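Long-range contacts in serine proteinase inhibitor A (Sagittaria sagittifolia, PDB 3E8L), which probably inhibits trypsin and chymotrypsin simultaneously through two reactive sites, and kallikrein weakly, as a Kunitz-type inhibitor of beta-trefoil fold: residues Leu46-Cys51 against Pro116-Asp121; Ser53-Ala58 against Thr168-Gly173; Pro94-Thr99 against Gly120-Leu125; Val159-Val164 against Glu175-Gln180. The protein carries 2 engineered substitutions. One frame throughout, in Å; residues are numbered along the deposited sequence. Where two conformers were deposited one is given.

Interaction 1: residues Leu46-Cys51 against Pro116-Asp121; sequences LRKDAC and PITAGD. Engineered in segment 46-51: Arg-47 (natural residue His).
Cys-51 holds SG beside its backbone N (chi1 -37°), the turn that carries the sulfur to its disulfide partner Cys-97, while CB lies 3.9 Å from Asp-121 C. Lys-48 takes the other course: CG stands opposite the backbone N (chi1 -179°), and the nearly straight chain brings CD to 4.5 Å from Thr-118 CG2, a loose apolar touch of methylene on methyl. Beyond it the ammonium group pairs with Glu-107, while Thr-118 OG1 makes a weak bond to Ser-102 O, so the long lysine and the branched threonine each offer carbon to the other and polar atoms elsewhere. The closer approach is between backbones. Cys-51 O lies 3.4 Å from Gly-120 C and takes a CA-H...O contact from Gly-120 CA at 3.5 Å. Glycine suits the site twice over: a beta carbon there would fall 2.4 Å from Cys-51 O, and at these backbone angles (phi 96°) it would also press on the carbonyl oxygen of Ala-119. Strands 43-49 and 113-119 both pair with strand 52-57, and the first ends in a classic beta bulge at Lys-48 and Asp-49, from which the chain turns to Cys-51. With weak C-H...O and van der Waals contacts alone joining the two segments, the disulfide to Cys-97, whose loop is bonded to Asp-121, probably helps keep Cys-51 beside Gly-120.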
loop_
_atom_site.group_PDB
_atom_site.type_symbol
_atom_site.label_atom_id
_atom_site.label_comp_id
_atom_site.label_asym_id
_atom_site.label_seq_id
_atom_site.Cartn_x
_atom_site.Cartn_y
_atom_site.Cartn_z
ATOM N N LEU A 46 0.455 -0.132 -18.921
ATOM C CA LEU A 46 1.526 -0.274 -19.917
ATOM C C LEU A 46 2.738 -0.873 -19.237
ATOM O O LEU A 46 3.282 -0.270 -18.303
ATOM C CB LEU A 46 1.965 1.076 -20.468
ATOM C CG LEU A 46 1.200 1.818 -21.544
ATOM C CD1 LEU A 46 1.918 3.140 -21.818
ATOM C CD2 LEU A 46 1.118 0.967 -22.816
ATOM N N ARG A 47 3.191 -2.030 -19.700
ATOM C CA ARG A 47 4.381 -2.623 -19.106
ATOM C C ARG A 47 5.540 -1.616 -18.983
ATOM O O ARG A 47 5.873 -0.898 -19.924
ATOM C CB ARG A 47 4.827 -3.892 -19.858
ATOM C CG ARG A 47 3.879 -5.070 -19.658
ATOM C CD ARG A 47 4.543 -6.416 -19.923
ATOM N NE ARG A 47 3.548 -7.490 -20.026
ATOM C CZ ARG A 47 3.090 -7.993 -21.176
ATOM N NH1 ARG A 47 2.178 -8.962 -21.159
ATOM N NH2 ARG A 47 3.537 -7.539 -22.347
ATOM N N LYS A 48 6.119 -1.573 -17.791
ATOM C CA LYS A 48 7.355 -0.870 -17.537
ATOM C C LYS A 48 8.489 -1.886 -17.363
ATOM O O LYS A 48 9.398 -1.959 -18.175
ATOM C CB LYS A 48 7.188 -0.009 -16.286
ATOM C CG LYS A 48 8.387 0.801 -15.891
ATOM C CD LYS A 48 8.011 1.764 -14.775
ATOM C CE LYS A 48 9.234 2.108 -13.911
ATOM N NZ LYS A 48 10.161 3.025 -14.599
ATOM N N ASP A 49 8.412 -2.681 -16.297
ATOM C CA ASP A 49 9.484 -3.583 -15.902
ATOM C C ASP A 49 9.014 -4.510 -14.803
ATOM O O ASP A 49 8.218 -4.137 -13.977
ATOM C CB ASP A 49 10.684 -2.787 -15.389
ATOM C CG ASP A 49 11.929 -3.649 -15.210
ATOM O OD1 ASP A 49 12.029 -4.764 -15.811
ATOM O OD2 ASP A 49 12.810 -3.191 -14.458
ATOM N N ALA A 50 9.581 -5.713 -14.818
ATOM C CA ALA A 50 9.296 -6.758 -13.848
ATOM C C ALA A 50 7.805 -6.934 -13.678
ATOM O O ALA A 50 7.085 -7.146 -14.645
ATOM C CB ALA A 50 9.955 -6.452 -12.519
ATOM N N CYS A 51 7.348 -6.850 -12.442
ATOM C CA CYS A 51 5.933 -6.915 -12.168
ATOM C C CYS A 51 5.339 -5.490 -12.266
ATOM O O CYS A 51 4.214 -5.291 -11.854
ATOM C CB CYS A 51 5.676 -7.582 -10.787
ATOM S SG CYS A 51 6.766 -9.016 -10.253
ATOM N N PRO A 116 5.546 9.027 -12.277
ATOM C CA PRO A 116 4.330 8.349 -12.735
ATOM C C PRO A 116 3.609 7.656 -11.596
ATOM O O PRO A 116 4.206 7.417 -10.548
ATOM C CB PRO A 116 4.861 7.299 -13.716
ATOM C CG PRO A 116 6.276 7.100 -13.345
ATOM C CD PRO A 116 6.766 8.404 -12.822
ATOM N N ILE A 117 2.325 7.366 -11.788
ATOM C CA ILE A 117 1.641 6.409 -10.944
ATOM C C ILE A 117 1.928 5.070 -11.611
ATOM O O ILE A 117 1.756 4.928 -12.830
ATOM C CB ILE A 117 0.112 6.641 -10.898
ATOM C CG1 ILE A 117 -0.208 8.089 -10.517
ATOM C CG2 ILE A 117 -0.535 5.684 -9.920
ATOM C CD1 ILE A 117 0.547 8.586 -9.300
ATOM N N THR A 118 2.409 4.108 -10.829
ATOM C CA THR A 118 2.692 2.781 -11.357
ATOM C C THR A 118 1.704 1.802 -10.736
ATOM O O THR A 118 0.923 2.185 -9.854
ATOM C CB THR A 118 4.178 2.348 -11.133
ATOM O OG1 THR A 118 4.456 2.264 -9.729
ATOM C CG2 THR A 118 5.124 3.338 -11.774
ATOM N N ALA A 119 1.714 0.558 -11.204
ATOM C CA ALA A 119 0.890 -0.466 -10.615
ATOM C C ALA A 119 1.645 -1.758 -10.635
ATOM O O ALA A 119 2.154 -2.179 -11.681
ATOM C CB ALA A 119 -0.406 -0.620 -11.392
ATOM N N GLY A 120 1.704 -2.409 -9.485
ATOM C CA GLY A 120 2.301 -3.723 -9.397
ATOM C C GLY A 120 3.740 -3.660 -8.946
ATOM O O GLY A 120 4.462 -2.726 -9.286
ATOM N N ASP A 121 4.150 -4.657 -8.178
ATOM C CA ASP A 121 5.548 -4.818 -7.763
ATOM C C ASP A 121 5.646 -6.206 -7.149
ATOM O O ASP A 121 4.624 -6.864 -6.921
ATOM C CB ASP A 121 5.937 -3.744 -6.731
ATOM C CG ASP A 121 7.408 -3.337 -6.803
ATOM O OD1 ASP A 121 8.235 -4.037 -7.418
ATOM O OD2 ASP A 121 7.740 -2.292 -6.207
#

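Interaction 2: residues Ser53-Ala58 against Thr168-Gly173; sequences SYVYEA and TLLGIG
Strands 53-57 and 168-172 cross steeply, at 123° between their directions, and meet in a single bridge between Tyr-56 and Leu-169, held by Leu-170 N to Val-55 O (3.0 Å) and Glu-57 N to Thr-168 O (2.8 Å). The second bond comes in almost straight on its acceptor carbonyl. A water sits where the strands part, 2.9 Å from Val-55 O and 2.7 Å from Leu-170 O, within hydrogen-bonding distance of both. Among the side chains Leu-169 reaches two tyrosines. With CG beside the backbone N (chi1 -83°) and chi2 at 71°, CD2 comes obliquely to the Tyr-54 ring, 3.7 Å from Tyr-54 CD1, while Leu-169 CG rests 3.9 Å from Tyr-56 CB. A branched aliphatic chain fits here because its forks serve both at once, and Val-164 and Phe-114 close in from neighbouring strands. Were Leu-169 cut back to an alanine, the Tyr-54 ring would probably lose its CD2 contact and a gap open beside Tyr-56 CB. Tyr-54 OH is hydrogen-bonded to Glu-107. Val-55 CG1 meets Leu-170 CD1 at 4.0 Å, two compact apolar groups suited to the interior. Toward the surface Glu-57 and Thr-168 run side by side, pointing the same way, the methyl of the threonine near the carboxylate. Hairpin 43-49/52-57 thus meets hairpin 159-164/167-172 by a single bridge between steeply crossing strands, a joint in keeping with the beta-trefoil, whose hairpins are arranged about a pseudo-threefold axis.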
loop_
_atom_site.group_PDB
_atom_site.type_symbol
_atom_site.label_atom_id
_atom_site.label_comp_id
_atom_site.label_asym_id
_atom_site.label_seq_id
_atom_site.Cartn_x
_atom_site.Cartn_y
_atom_site.Cartn_z
ATOM N N SER A 53 4.050 -1.736 -14.063
ATOM C CA SER A 53 3.385 -1.145 -15.222
ATOM C C SER A 53 3.162 0.343 -15.010
ATOM O O SER A 53 3.165 0.816 -13.861
ATOM C CB SER A 53 2.018 -1.797 -15.424
ATOM O OG SER A 53 2.116 -3.071 -16.022
ATOM N N TYR A 54 2.959 1.090 -16.101
ATOM C CA TYR A 54 2.488 2.473 -15.972
ATOM C C TYR A 54 0.973 2.447 -15.971
ATOM O O TYR A 54 0.377 1.739 -16.797
ATOM C CB TYR A 54 2.952 3.348 -17.130
ATOM C CG TYR A 54 4.442 3.546 -17.234
ATOM C CD1 TYR A 54 5.073 4.528 -16.502
ATOM C CD2 TYR A 54 5.211 2.763 -18.091
ATOM C CE1 TYR A 54 6.430 4.736 -16.605
ATOM C CE2 TYR A 54 6.584 2.954 -18.202
ATOM C CZ TYR A 54 7.192 3.955 -17.447
ATOM O OH TYR A 54 8.554 4.177 -17.528
ATOM N N VAL A 55 0.363 3.199 -15.046
ATOM C CA VAL A 55 -1.058 3.525 -15.127
ATOM C C VAL A 55 -1.267 4.572 -16.231
ATOM O O VAL A 55 -0.746 5.693 -16.166
ATOM C CB VAL A 55 -1.615 4.062 -13.793
ATOM C CG1 VAL A 55 -3.131 4.252 -13.893
ATOM C CG2 VAL A 55 -1.285 3.132 -12.657
ATOM N N TYR A 56 -2.011 4.186 -17.254
ATOM C CA TYR A 56 -2.325 5.078 -18.364
ATOM C C TYR A 56 -3.785 4.930 -18.795
ATOM O O TYR A 56 -4.467 3.958 -18.439
ATOM C CB TYR A 56 -1.404 4.778 -19.549
ATOM C CG TYR A 56 -1.940 3.768 -20.549
ATOM C CD1 TYR A 56 -2.209 4.145 -21.862
ATOM C CD2 TYR A 56 -2.174 2.438 -20.185
ATOM C CE1 TYR A 56 -2.707 3.232 -22.787
ATOM C CE2 TYR A 56 -2.673 1.517 -21.097
ATOM C CZ TYR A 56 -2.935 1.915 -22.394
ATOM O OH TYR A 56 -3.422 0.997 -23.309
ATOM N N GLU A 57 -4.261 5.885 -19.580
ATOM C CA GLU A 57 -5.621 5.840 -20.076
ATOM C C GLU A 57 -5.685 5.045 -21.381
ATOM O O GLU A 57 -5.077 5.424 -22.381
ATOM C CB GLU A 57 -6.111 7.251 -20.292
ATOM C CG GLU A 57 -7.598 7.362 -20.451
ATOM C CD GLU A 57 -8.006 8.759 -20.861
ATOM O OE1 GLU A 57 -7.416 9.712 -20.311
ATOM O OE2 GLU A 57 -8.897 8.898 -21.731
ATOM N N ALA A 58 -6.418 3.942 -21.377
ATOM C CA ALA A 58 -6.560 3.122 -22.562
ATOM C C ALA A 58 -7.239 3.936 -23.650
ATOM O O ALA A 58 -7.997 4.859 -23.330
ATOM C CB ALA A 58 -7.387 1.888 -22.248
ATOM N N THR A 168 -1.594 8.756 -22.946
ATOM C CA THR A 168 -1.898 9.543 -21.789
ATOM C C THR A 168 -1.603 8.749 -20.503
ATOM O O THR A 168 -2.276 7.769 -20.193
ATOM C CB THR A 168 -3.341 10.051 -21.839
ATOM O OG1 THR A 168 -3.487 10.953 -22.950
ATOM C CG2 THR A 168 -3.698 10.789 -20.552
ATOM N N LEU A 169 -0.580 9.178 -19.770
ATOM C CA LEU A 169 -0.158 8.517 -18.539
ATOM C C LEU A 169 -0.463 9.365 -17.308
ATOM O O LEU A 169 -0.499 10.592 -17.376
ATOM C CB LEU A 169 1.351 8.227 -18.580
ATOM C CG LEU A 169 1.844 6.982 -19.299
ATOM C CD1 LEU A 169 1.686 7.112 -20.828
ATOM C CD2 LEU A 169 3.303 6.720 -18.896
ATOM N N LEU A 170 -0.658 8.708 -16.179
ATOM C CA LEU A 170 -0.957 9.426 -14.962
ATOM C C LEU A 170 0.318 9.630 -14.178
ATOM O O LEU A 170 1.196 8.764 -14.192
ATOM C CB LEU A 170 -1.972 8.655 -14.125
ATOM C CG LEU A 170 -3.380 8.483 -14.688
ATOM C CD1 LEU A 170 -4.269 8.058 -13.572
ATOM C CD2 LEU A 170 -3.878 9.794 -15.290
ATOM N N GLY A 171 0.427 10.774 -13.508
ATOM C CA GLY A 171 1.539 11.031 -12.600
ATOM C C GLY A 171 1.173 12.122 -11.610
ATOM O O GLY A 171 0.045 12.627 -11.621
ATOM N N ILE A 172 2.110 12.462 -10.724
ATOM C CA ILE A 172 1.930 13.542 -9.779
ATOM C C ILE A 172 2.013 14.830 -10.573
ATOM O O ILE A 172 2.955 15.024 -11.363
ATOM C CB ILE A 172 3.032 13.519 -8.696
ATOM C CG1 ILE A 172 3.021 12.192 -7.935
ATOM C CG2 ILE A 172 2.950 14.755 -7.764
ATOM C CD1 ILE A 172 1.694 11.819 -7.223
ATOM N N GLY A 173 1.022 15.693 -10.372
ATOM C CA GLY A 173 0.946 16.974 -11.067
ATOM C C GLY A 173 0.377 16.793 -12.448
ATOM O O GLY A 173 -0.570 16.040 -12.643
HETATM O O HOH W 1 1.958 6.519 -15.499
#

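Interaction 3: residues Pro94-Thr99 against Gly120-Leu125; sequences PLICDT and GDYFYL
Ile-96 and Asp-98 belong to a loop of the beta-trefoil that begins with a type I turn, Pro-94 to Cys-97, and is braced by the loop 120-125; the chain of another protein in the assembly touches both, with Leu-95 packed on one of its polar side chains, consistent with a reactive-site region. The bracing starts at the backbone. Phe-123 N gives a 2.7 Å bond to Ile-96 O, and Asp-98 N one of 3.0 Å to Asp-121 O, on the two flanks of a bridge between Cys-97 and Tyr-122. In Asp-98, CG sits between its own N and carbonyl carbon (chi1 61°), a turn that folds the carboxylate back over the backbone, where OD1 takes a weak bond of 3.1 Å from Asp-121 N and another weak one from Ala-100 N. Aspartate is short enough to serve two main-chain amides. A leucine in its place would probably leave both N-H groups without that acceptor and loosen the hold of one loop on the other. Asp-121 OD1 accepts Tyr-122 N, while its OD2 is bonded to Asn-127. Ile-96 supplies the apolar part: its extended arm places CD1 3.8 Å from Tyr-122 CD1 and, at the edge of the next tyrosine ring, 4.0 Å from Tyr-124 CE2. The Ile-96 and Phe-123 side chains cross at about a right angle, Ile-96 CG1 against Phe-123 CE1. The Phe-123 ring turns its edge to the carbonyl that its own N-H grips, setting CD1 3.2 Å from Ile-96 O, in the ring plane.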
loop_
_atom_site.group_PDB
_atom_site.type_symbol
_atom_site.label_atom_id
_atom_site.label_comp_id
_atom_site.label_asym_id
_atom_site.label_seq_id
_atom_site.Cartn_x
_atom_site.Cartn_y
_atom_site.Cartn_z
ATOM N N PRO A 94 1.385 -13.243 -12.551
ATOM C CA PRO A 94 2.145 -14.303 -11.874
ATOM C C PRO A 94 2.178 -14.014 -10.373
ATOM O O PRO A 94 2.266 -12.842 -9.992
ATOM C CB PRO A 94 3.542 -14.175 -12.478
ATOM C CG PRO A 94 3.647 -12.743 -12.905
ATOM C CD PRO A 94 2.261 -12.347 -13.332
ATOM N N LEU A 95 2.104 -15.049 -9.526
ATOM C CA LEU A 95 1.798 -14.807 -8.096
ATOM C C LEU A 95 2.892 -14.080 -7.304
ATOM O O LEU A 95 2.632 -13.577 -6.220
ATOM C CB LEU A 95 1.258 -16.045 -7.370
ATOM C CG LEU A 95 -0.044 -16.641 -7.931
ATOM C CD1 LEU A 95 -0.550 -17.759 -7.041
ATOM C CD2 LEU A 95 -1.136 -15.575 -8.148
ATOM N N ILE A 96 4.099 -13.987 -7.857
ATOM C CA ILE A 96 5.115 -13.143 -7.254
ATOM C C ILE A 96 4.770 -11.619 -7.375
ATOM O O ILE A 96 5.328 -10.779 -6.652
ATOM C CB ILE A 96 6.530 -13.514 -7.779
ATOM C CG1 ILE A 96 7.626 -13.073 -6.785
ATOM C CG2 ILE A 96 6.733 -12.998 -9.214
ATOM C CD1 ILE A 96 9.076 -13.176 -7.294
ATOM N N CYS A 97 3.814 -11.270 -8.207
ATOM C CA CYS A 97 3.479 -9.876 -8.393
ATOM C C CYS A 97 2.125 -9.472 -7.809
ATOM O O CYS A 97 1.170 -10.199 -7.943
ATOM C CB CYS A 97 3.517 -9.552 -9.895
ATOM S SG CYS A 97 5.120 -9.676 -10.694
ATOM N N ASP A 98 2.050 -8.308 -7.169
ATOM C CA ASP A 98 0.781 -7.693 -6.846
ATOM C C ASP A 98 0.439 -6.686 -7.938
ATOM O O ASP A 98 1.132 -6.586 -8.942
ATOM C CB ASP A 98 0.772 -7.063 -5.450
ATOM C CG ASP A 98 1.789 -5.955 -5.292
ATOM O OD1 ASP A 98 1.860 -5.072 -6.165
ATOM O OD2 ASP A 98 2.507 -5.955 -4.276
ATOM N N THR A 99 -0.642 -5.954 -7.738
ATOM C CA THR A 99 -1.197 -5.062 -8.734
ATOM C C THR A 99 -1.602 -3.717 -8.084
ATOM O O THR A 99 -2.378 -2.944 -8.662
ATOM C CB THR A 99 -2.440 -5.708 -9.442
ATOM O OG1 THR A 99 -3.466 -5.938 -8.473
ATOM C CG2 THR A 99 -2.092 -7.020 -10.115
ATOM N N GLY A 120 1.704 -2.409 -9.485
ATOM C CA GLY A 120 2.301 -3.723 -9.397
ATOM C C GLY A 120 3.740 -3.660 -8.946
ATOM O O GLY A 120 4.462 -2.726 -9.286
ATOM N N ASP A 121 4.150 -4.657 -8.178
ATOM C CA ASP A 121 5.548 -4.818 -7.763
ATOM C C ASP A 121 5.646 -6.206 -7.149
ATOM O O ASP A 121 4.624 -6.864 -6.921
ATOM C CB ASP A 121 5.937 -3.744 -6.731
ATOM C CG ASP A 121 7.408 -3.337 -6.803
ATOM O OD1 ASP A 121 8.235 -4.037 -7.418
ATOM O OD2 ASP A 121 7.740 -2.292 -6.207
ATOM N N TYR A 122 6.863 -6.670 -6.908
ATOM C CA TYR A 122 7.061 -7.924 -6.204
ATOM C C TYR A 122 6.257 -7.881 -4.906
ATOM O O TYR A 122 6.407 -6.942 -4.118
ATOM C CB TYR A 122 8.540 -8.086 -5.909
ATOM C CG TYR A 122 9.388 -8.297 -7.140
ATOM C CD1 TYR A 122 9.226 -9.445 -7.931
ATOM C CD2 TYR A 122 10.367 -7.376 -7.510
ATOM C CE1 TYR A 122 10.000 -9.666 -9.047
ATOM C CE2 TYR A 122 11.164 -7.590 -8.645
ATOM C CZ TYR A 122 10.963 -8.738 -9.407
ATOM O OH TYR A 122 11.717 -8.991 -10.524
ATOM N N PHE A 123 5.393 -8.869 -4.678
ATOM C CA PHE A 123 4.459 -8.800 -3.540
ATOM C C PHE A 123 5.163 -8.518 -2.215
ATOM O O PHE A 123 4.597 -7.842 -1.354
ATOM C CB PHE A 123 3.640 -10.080 -3.400
ATOM C CG PHE A 123 4.422 -11.235 -2.832
ATOM C CD1 PHE A 123 5.294 -11.967 -3.637
ATOM C CD2 PHE A 123 4.298 -11.579 -1.488
ATOM C CE1 PHE A 123 6.022 -13.030 -3.108
ATOM C CE2 PHE A 123 5.027 -12.642 -0.951
ATOM C CZ PHE A 123 5.889 -13.363 -1.755
ATOM N N TYR A 124 6.385 -9.044 -2.066
ATOM C CA TYR A 124 7.099 -9.053 -0.783
ATOM C C TYR A 124 7.662 -7.688 -0.376
ATOM O O TYR A 124 8.058 -7.502 0.777
ATOM C CB TYR A 124 8.217 -10.105 -0.784
ATOM C CG TYR A 124 9.149 -10.003 -1.982
ATOM C CD1 TYR A 124 10.134 -9.024 -2.037
ATOM C CD2 TYR A 124 9.042 -10.889 -3.059
ATOM C CE1 TYR A 124 10.976 -8.910 -3.119
ATOM C CE2 TYR A 124 9.897 -10.785 -4.167
ATOM C CZ TYR A 124 10.870 -9.794 -4.181
ATOM O OH TYR A 124 11.728 -9.656 -5.248
ATOM N N LEU A 125 7.715 -6.746 -1.319
ATOM C CA LEU A 125 8.214 -5.401 -1.035
ATOM C C LEU A 125 7.078 -4.636 -0.392
ATOM O O LEU A 125 7.256 -3.567 0.206
ATOM C CB LEU A 125 8.647 -4.697 -2.314
ATOM C CG LEU A 125 9.821 -5.304 -3.094
ATOM C CD1 LEU A 125 10.070 -4.510 -4.395
ATOM C CD2 LEU A 125 11.083 -5.393 -2.246
#

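Interaction 4: residues Val159-Val164 against Glu175-Gln180; sequences VGSFNV and EHFTVQ. Engineered in segment 175-180: Gln-180 (natural residue Arg).
Ser-161 and Glu-175 form an antiparallel hydrogen-bonded pair: Ser-161 N reaches Glu-175 O at 2.9 Å, on a lone pair in the carbonyl plane, and Glu-175 N reaches Ser-161 O at 3.0 Å. Beside them Gly-160 CA lies close to Glu-175 O, where a beta carbon would clash, so glycine lets the chains come together. Phe-177 packs next to this pair. Its CG lies opposite the backbone N (chi1 -174°), and the side chain stands across segment 159-164, with CB 4.0 Å from Gly-160 CA and CD1 3.9 Å from Ser-161 CB; the small serine admits the ring. Two waters make the next shell, both donating to Val-159 O. One lies 2.7 Å from Val-159 O and also donates to Phe-177 O; the other accepts from Phe-177 N at 3.0 Å. Further out, Leu-170 and Ser-34 touch Phe-177, and Leu-144 and Ala-146 touch Val-159; both Phe-177 and Val-159 are buried, as suits their apolar side chains. Past its one bridge the pairing passes from direct bonds to water-mediated ones, so the backbone groups of Val-159 and Phe-177 gain polar partners although the two chain segments have drawn apart.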
loop_
_atom_site.group_PDB
_atom_site.type_symbol
_atom_site.label_atom_id
_atom_site.label_comp_id
_atom_site.label_asym_id
_atom_site.label_seq_id
_atom_site.Cartn_x
_atom_site.Cartn_y
_atom_site.Cartn_z
ATOM N N VAL A 159 -3.179 13.989 -8.587
ATOM C CA VAL A 159 -2.772 13.212 -9.755
ATOM C C VAL A 159 -3.323 13.853 -11.024
ATOM O O VAL A 159 -4.507 14.204 -11.096
ATOM C CB VAL A 159 -3.283 11.789 -9.643
ATOM C CG1 VAL A 159 -3.262 11.095 -10.990
ATOM C CG2 VAL A 159 -2.462 11.008 -8.611
ATOM N N GLY A 160 -2.458 14.022 -12.022
ATOM C CA GLY A 160 -2.860 14.533 -13.337
ATOM C C GLY A 160 -2.305 13.711 -14.494
ATOM O O GLY A 160 -1.670 12.678 -14.287
ATOM N N SER A 161 -2.535 14.175 -15.714
ATOM C CA SER A 161 -2.151 13.411 -16.894
ATOM C C SER A 161 -0.947 14.004 -17.646
ATOM O O SER A 161 -0.773 15.239 -17.690
ATOM C CB SER A 161 -3.341 13.312 -17.843
ATOM O OG SER A 161 -3.633 14.588 -18.377
ATOM N N PHE A 162 -0.147 13.119 -18.246
ATOM C CA PHE A 162 0.986 13.502 -19.090
ATOM C C PHE A 162 0.938 12.833 -20.471
ATOM O O PHE A 162 0.831 11.611 -20.562
ATOM C CB PHE A 162 2.308 13.112 -18.413
ATOM C CG PHE A 162 2.557 13.802 -17.112
ATOM C CD1 PHE A 162 3.300 14.976 -17.073
ATOM C CD2 PHE A 162 2.075 13.270 -15.918
ATOM C CE1 PHE A 162 3.553 15.634 -15.855
ATOM C CE2 PHE A 162 2.319 13.918 -14.703
ATOM C CZ PHE A 162 3.071 15.108 -14.675
ATOM N N ASN A 163 1.040 13.618 -21.539
ATOM C CA ASN A 163 1.121 13.055 -22.898
ATOM C C ASN A 163 2.548 12.579 -23.154
ATOM O O ASN A 163 3.447 13.382 -23.404
ATOM C CB ASN A 163 0.650 14.056 -23.972
ATOM C CG ASN A 163 0.661 13.468 -25.407
ATOM O OD1 ASN A 163 -0.179 13.828 -26.242
ATOM N ND2 ASN A 163 1.619 12.592 -25.699
ATOM N N VAL A 164 2.735 11.264 -23.082
ATOM C CA VAL A 164 4.042 10.639 -23.231
ATOM C C VAL A 164 4.046 9.748 -24.477
ATOM O O VAL A 164 3.403 8.699 -24.490
ATOM C CB VAL A 164 4.359 9.790 -22.007
ATOM C CG1 VAL A 164 5.717 9.156 -22.139
ATOM C CG2 VAL A 164 4.307 10.638 -20.762
ATOM N N GLU A 175 -1.494 17.583 -16.038
ATOM C CA GLU A 175 -2.649 18.271 -16.566
ATOM C C GLU A 175 -3.853 17.800 -15.784
ATOM O O GLU A 175 -3.883 16.653 -15.292
ATOM C CB GLU A 175 -2.816 17.961 -18.057
ATOM C CG GLU A 175 -3.133 19.178 -18.923
ATOM C CD GLU A 175 -1.900 19.739 -19.632
ATOM O OE1 GLU A 175 -1.754 19.458 -20.848
ATOM O OE2 GLU A 175 -1.084 20.455 -18.976
ATOM N N HIS A 176 -4.829 18.694 -15.668
ATOM C CA HIS A 176 -6.093 18.448 -14.993
ATOM C C HIS A 176 -6.705 17.150 -15.533
ATOM O O HIS A 176 -6.808 16.956 -16.743
ATOM C CB HIS A 176 -6.984 19.678 -15.230
ATOM C CG HIS A 176 -8.391 19.548 -14.733
ATOM N ND1 HIS A 176 -9.451 19.244 -15.566
ATOM C CD2 HIS A 176 -8.924 19.728 -13.499
ATOM C CE1 HIS A 176 -10.571 19.216 -14.863
ATOM N NE2 HIS A 176 -10.279 19.510 -13.606
ATOM N N PHE A 177 -7.063 16.245 -14.627
ATOM C CA PHE A 177 -7.582 14.925 -14.977
ATOM C C PHE A 177 -8.664 14.558 -13.967
ATOM O O PHE A 177 -8.407 14.562 -12.759
ATOM C CB PHE A 177 -6.436 13.904 -14.942
ATOM C CG PHE A 177 -6.807 12.521 -15.416
ATOM C CD1 PHE A 177 -6.919 12.236 -16.795
ATOM C CD2 PHE A 177 -6.995 11.482 -14.500
ATOM C CE1 PHE A 177 -7.241 10.944 -17.252
ATOM C CE2 PHE A 177 -7.322 10.184 -14.942
ATOM C CZ PHE A 177 -7.443 9.917 -16.322
ATOM N N THR A 178 -9.857 14.250 -14.431
ATOM C CA THR A 178 -10.968 13.921 -13.576
ATOM C C THR A 178 -11.559 12.579 -13.975
ATOM O O THR A 178 -11.426 12.177 -15.082
ATOM C CB THR A 178 -12.015 15.049 -13.504
ATOM O OG1 THR A 178 -12.728 15.138 -14.703
ATOM C CG2 THR A 178 -11.421 16.311 -13.326
ATOM N N VAL A 179 -12.126 11.842 -13.039
ATOM C CA VAL A 179 -12.585 10.494 -13.320
ATOM C C VAL A 179 -13.977 10.196 -12.811
ATOM O O VAL A 179 -14.527 10.915 -11.986
ATOM C CB VAL A 179 -11.635 9.437 -12.739
ATOM C CG1 VAL A 179 -10.239 9.618 -13.281
ATOM C CG2 VAL A 179 -11.640 9.496 -11.230
ATOM N N GLN A 180 -14.535 9.113 -13.328
ATOM C CA GLN A 180 -15.707 8.480 -12.759
ATOM C C GLN A 180 -15.361 7.032 -12.451
ATOM O O GLN A 180 -14.504 6.435 -13.091
ATOM C CB GLN A 180 -16.893 8.524 -13.725
ATOM C CG GLN A 180 -17.617 9.855 -13.790
ATOM C CD GLN A 180 -18.969 9.752 -14.470
ATOM O OE1 GLN A 180 -20.009 9.909 -13.834
ATOM N NE2 GLN A 180 -18.958 9.502 -15.769
HETATM O O HOH W 2 -6.957 13.174 -10.798
HETATM O O HOH W 3 -5.626 16.570 -11.995
#

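From the N terminus, interaction 1 opens at 46-51 and interaction 2 at 53-58, and they cross: interaction 1 closes at 116-121, interaction 2 only at 168-173. Interaction 3 (94-99 with 120-125) lies wholly within the span of interaction 2 and ends on the same stretch as interaction 1, sharing Gly-120 and Asp-121; the Cys-51 to Cys-97 disulfide joins their first segments. Interaction 4 opens at 159-164, closes at 175-180 and crosses interaction 2, meeting it through backbone bonds between strands 159-164 and 167-172. Interaction 2 ties strand 167-172 to hairpin 43-49/52-57, and interaction 4 ties 159-164 to the chain leading into strand 179-183; interactions 3 and 4 lie on opposite sides of the chain's centre.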